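Side-chain contact in YdhT protein (Bacillus subtilis, PDB 3CBW), which hydrolyses internal beta-1,4-mannosidic linkages in mannan, galactomannan and glucomannan as a secreted family 26 endo-mannanase: residues A[57-62]-A[68-73]. The protein carries 3 engineered substitutions. Sequence-based numbering, arbitrary orientation.
Sequences AEADRI and QSPAIY
Tyr73 reaches from the start of its strand to the first turn of helix 57-66, where Ala59 N donates a hydrogen bond to Tyr73 OH (3.1 Å, N-H...O angle 154°). The methyl of Ala59 lies off the plane of the Tyr73 ring, over its CE1 side, with Ala59 CB 3.5 Å from Tyr73 CE1, while Glu58 CB sits at the ring edge, 3.3 Å from Tyr73 OH. With CG anti to the backbone N (chi1 -152°), the ring extends toward the helix and sets its hydroxyl opposite the amide of Ala59. Further along, Ile62 and Pro70 cross at a slant: Ile62 CG2 is 4.0 Å from Pro70 CD, and Ile62 CD1 meets Pro70 CG and CD. A water between Ala59 O and Ser69 OG binds Ser69 OG at 2.7 Å and donates weakly to Ala59 O and Asp60 OD1.

In the next shell, Tyr73 OH also bonds to Ser55 O and the ring meets Tyr102. Glu58 turns away, its OE1 in a salt bridge with Arg61 NH2 (3.0 Å) and its OE2 on Ser312 OG. A phenylalanine in place of Tyr73 would probably leave Ala59 N and Ser55 O without this shared partner. Within the beta-alpha-beta unit of the TIM barrel, one buried hydroxyl thus joins strand to helix start, bonding the amide of Ala59 and the carbonyl just ahead of the helix, alongside apolar contact.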
ATOM      1  N   ALA A  57       2.165 -17.173   7.587  1.00 13.18           N
ATOM      2  CA  ALA A  57       1.031 -18.087   7.449  1.00 13.68           C
ATOM      3  C   ALA A  57       0.167 -17.785   6.229  1.00 13.60           C
ATOM      4  O   ALA A  57      -0.247 -18.692   5.512  1.00 13.91           O
ATOM      5  CB  ALA A  57       0.165 -18.100   8.722  1.00 14.48           C
ATOM      6  N   GLU A  58      -0.109 -16.504   5.993  1.00 13.80           N
ATOM      7  CA  GLU A  58      -0.907 -16.116   4.834  1.00 13.56           C
ATOM      8  C   GLU A  58      -0.255 -16.545   3.508  1.00 13.10           C
ATOM      9  O   GLU A  58      -0.913 -17.150   2.675  1.00 12.80           O
ATOM     10  CB  GLU A  58      -1.223 -14.608   4.867  1.00 14.01           C
ATOM     11  CG  GLU A  58      -2.030 -14.092   3.669  1.00 13.53           C
ATOM     12  CD  GLU A  58      -3.431 -14.696   3.559  1.00 13.49           C
ATOM     13  OE1 GLU A  58      -3.953 -15.262   4.552  1.00 14.96           O
ATOM     14  OE2 GLU A  58      -4.034 -14.586   2.469  1.00 14.46           O
ATOM     15  N   ALA A  59       1.034 -16.262   3.333  1.00 13.10           N
ATOM     16  CA  ALA A  59       1.753 -16.720   2.141  1.00 13.22           C
ATOM     17  C   ALA A  59       1.732 -18.241   2.027  1.00 13.37           C
ATOM     18  O   ALA A  59       1.518 -18.784   0.950  1.00 13.29           O
ATOM     19  CB  ALA A  59       3.185 -16.215   2.151  1.00 13.45           C
ATOM     20  N   ASP A  60       1.937 -18.922   3.156  1.00 14.10           N
ATOM     21  CA  ASP A  60       2.013 -20.378   3.153  1.00 15.19           C
ATOM     22  C   ASP A  60       0.666 -21.034   2.823  1.00 15.60           C
ATOM     23  O   ASP A  60       0.631 -22.040   2.109  1.00 15.36           O
ATOM     24  CB  ASP A  60       2.596 -20.893   4.478  1.00 15.66           C
ATOM     25  CG  ASP A  60       4.070 -20.522   4.663  1.00 17.33           C
ATOM     26  OD1 ASP A  60       4.753 -20.228   3.656  1.00 19.23           O
ATOM     27  OD2 ASP A  60       4.558 -20.537   5.813  1.00 19.25           O
ATOM     28  N   ARG A  61      -0.430 -20.443   3.312  1.00 16.15           N
ATOM     29  CA  ARG A  61      -1.799 -20.908   3.019  1.00 16.98           C
ATOM     30  C   ARG A  61      -2.142 -20.742   1.549  1.00 16.08           C
ATOM     31  O   ARG A  61      -2.803 -21.592   0.965  1.00 16.04           O
ATOM     32  CB  ARG A  61      -2.851 -20.144   3.837  1.00 18.44           C
ATOM     33  CG  ARG A  61      -3.090 -20.633   5.247  1.00 21.17           C
ATOM     34  CD  ARG A  61      -4.468 -20.187   5.766  1.00 24.34           C
ATOM     35  NE  ARG A  61      -4.852 -18.829   5.357  1.00 26.61           N
ATOM     36  CZ  ARG A  61      -5.995 -18.234   5.702  1.00 28.46           C
ATOM     37  NH1 ARG A  61      -6.878 -18.861   6.471  1.00 28.50           N
ATOM     38  NH2 ARG A  61      -6.258 -17.001   5.288  1.00 29.08           N
ATOM     39  N   ILE A  62      -1.714 -19.626   0.955  1.00 15.24           N
ATOM     40  CA  ILE A  62      -1.938 -19.402  -0.468  1.00 14.97           C
ATOM     41  C   ILE A  62      -1.172 -20.441  -1.291  1.00 14.97           C
ATOM     42  O   ILE A  62      -1.691 -21.000  -2.260  1.00 15.39           O
ATOM     43  CB  ILE A  62      -1.555 -17.955  -0.867  1.00 14.43           C
ATOM     44  CG1 ILE A  62      -2.520 -16.965  -0.203  1.00 14.56           C
ATOM     45  CG2 ILE A  62      -1.553 -17.800  -2.380  1.00 14.75           C
ATOM     46  CD1 ILE A  62      -2.037 -15.544  -0.182  1.00 14.98           C
ATOM     47  N   GLN A  68       1.304 -21.656  -5.590  1.00 15.29           N
ATOM     48  CA  GLN A  68       2.020 -20.424  -5.891  1.00 14.85           C
ATOM     49  C   GLN A  68       2.004 -19.524  -4.678  1.00 13.84           C
ATOM     50  O   GLN A  68       1.145 -19.653  -3.812  1.00 13.82           O
ATOM     51  CB  GLN A  68       1.344 -19.704  -7.054  1.00 15.24           C
ATOM     52  CG  GLN A  68       1.319 -20.492  -8.360  1.00 17.80           C
ATOM     53  CD  GLN A  68       2.684 -20.608  -8.993  1.00 21.70           C
ATOM     54  OE1 GLN A  68       3.443 -19.636  -9.067  1.00 23.45           O
ATOM     55  NE2 GLN A  68       3.009 -21.803  -9.462  1.00 22.97           N
ATOM     56  N   SER A  69       2.944 -18.585  -4.630  1.00 13.19           N
ATOM     57  CA  SER A  69       2.996 -17.603  -3.545  1.00 12.30           C
ATOM     58  C   SER A  69       2.767 -16.193  -4.088  1.00 11.07           C
ATOM     59  O   SER A  69       3.137 -15.911  -5.226  1.00 10.27           O
ATOM     60  CB  SER A  69       4.345 -17.646  -2.831  1.00 13.01           C
ATOM     61  OG  SER A  69       4.586 -18.924  -2.274  1.00 15.06           O
ATOM     62  N   PRO A  70       2.189 -15.292  -3.264  1.00 10.12           N
ATOM     63  CA  PRO A  70       1.982 -13.923  -3.751  1.00  9.79           C
ATOM     64  C   PRO A  70       3.303 -13.236  -4.087  1.00  9.09           C
ATOM     65  O   PRO A  70       4.295 -13.388  -3.357  1.00  9.39           O
ATOM     66  CB  PRO A  70       1.295 -13.219  -2.572  1.00  9.80           C
ATOM     67  CG  PRO A  70       1.584 -14.069  -1.365  1.00 10.50           C
ATOM     68  CD  PRO A  70       1.697 -15.480  -1.886  1.00 10.20           C
ATOM     69  N   ALA A  71       3.337 -12.502  -5.194  1.00  8.74           N
ATOM     70  CA  ALA A  71       4.528 -11.728  -5.531  1.00  8.49           C
ATOM     71  C   ALA A  71       4.837 -10.654  -4.485  1.00  8.51           C
ATOM     72  O   ALA A  71       6.006 -10.425  -4.151  1.00  8.99           O
ATOM     73  CB  ALA A  71       4.412 -11.121  -6.918  1.00  8.80           C
ATOM     74  N   ILE A  72       3.795 -10.000  -3.971  1.00  8.09           N
ATOM     75  CA  ILE A  72       3.934  -8.945  -2.983  1.00  7.93           C
ATOM     76  C   ILE A  72       3.431  -9.426  -1.626  1.00  7.82           C
ATOM     77  O   ILE A  72       2.382 -10.077  -1.536  1.00  7.96           O
ATOM     78  CB  ILE A  72       3.134  -7.707  -3.424  1.00  7.79           C
ATOM     79  CG1 ILE A  72       3.731  -7.150  -4.720  1.00  8.59           C
ATOM     80  CG2 ILE A  72       3.105  -6.639  -2.310  1.00  8.46           C
ATOM     81  CD1 ILE A  72       2.828  -6.174  -5.429  1.00 10.47           C
ATOM     82  N   TYR A  73       4.198  -9.137  -0.571  1.00  7.70           N
ATOM     83  CA  TYR A  73       3.770  -9.496   0.780  1.00  8.13           C
ATOM     84  C   TYR A  73       3.777  -8.253   1.641  1.00  7.31           C
ATOM     85  O   TYR A  73       4.768  -7.519   1.681  1.00  7.93           O
ATOM     86  CB  TYR A  73       4.647 -10.588   1.373  1.00  9.46           C
ATOM     87  CG  TYR A  73       3.930 -11.451   2.383  1.00  9.60           C
ATOM     88  CD1 TYR A  73       2.776 -12.148   2.040  1.00 10.79           C
ATOM     89  CD2 TYR A  73       4.428 -11.611   3.679  1.00 10.49           C
ATOM     90  CE1 TYR A  73       2.117 -12.961   2.966  1.00 11.04           C
ATOM     91  CE2 TYR A  73       3.774 -12.435   4.611  1.00 11.49           C
ATOM     92  CZ  TYR A  73       2.634 -13.112   4.237  1.00 10.72           C
ATOM     93  OH  TYR A  73       1.983 -13.948   5.125  1.00 12.05           O
TER
HETATM   94  O   HOH W   1       4.704 -19.143   0.426  1.00 28.18           O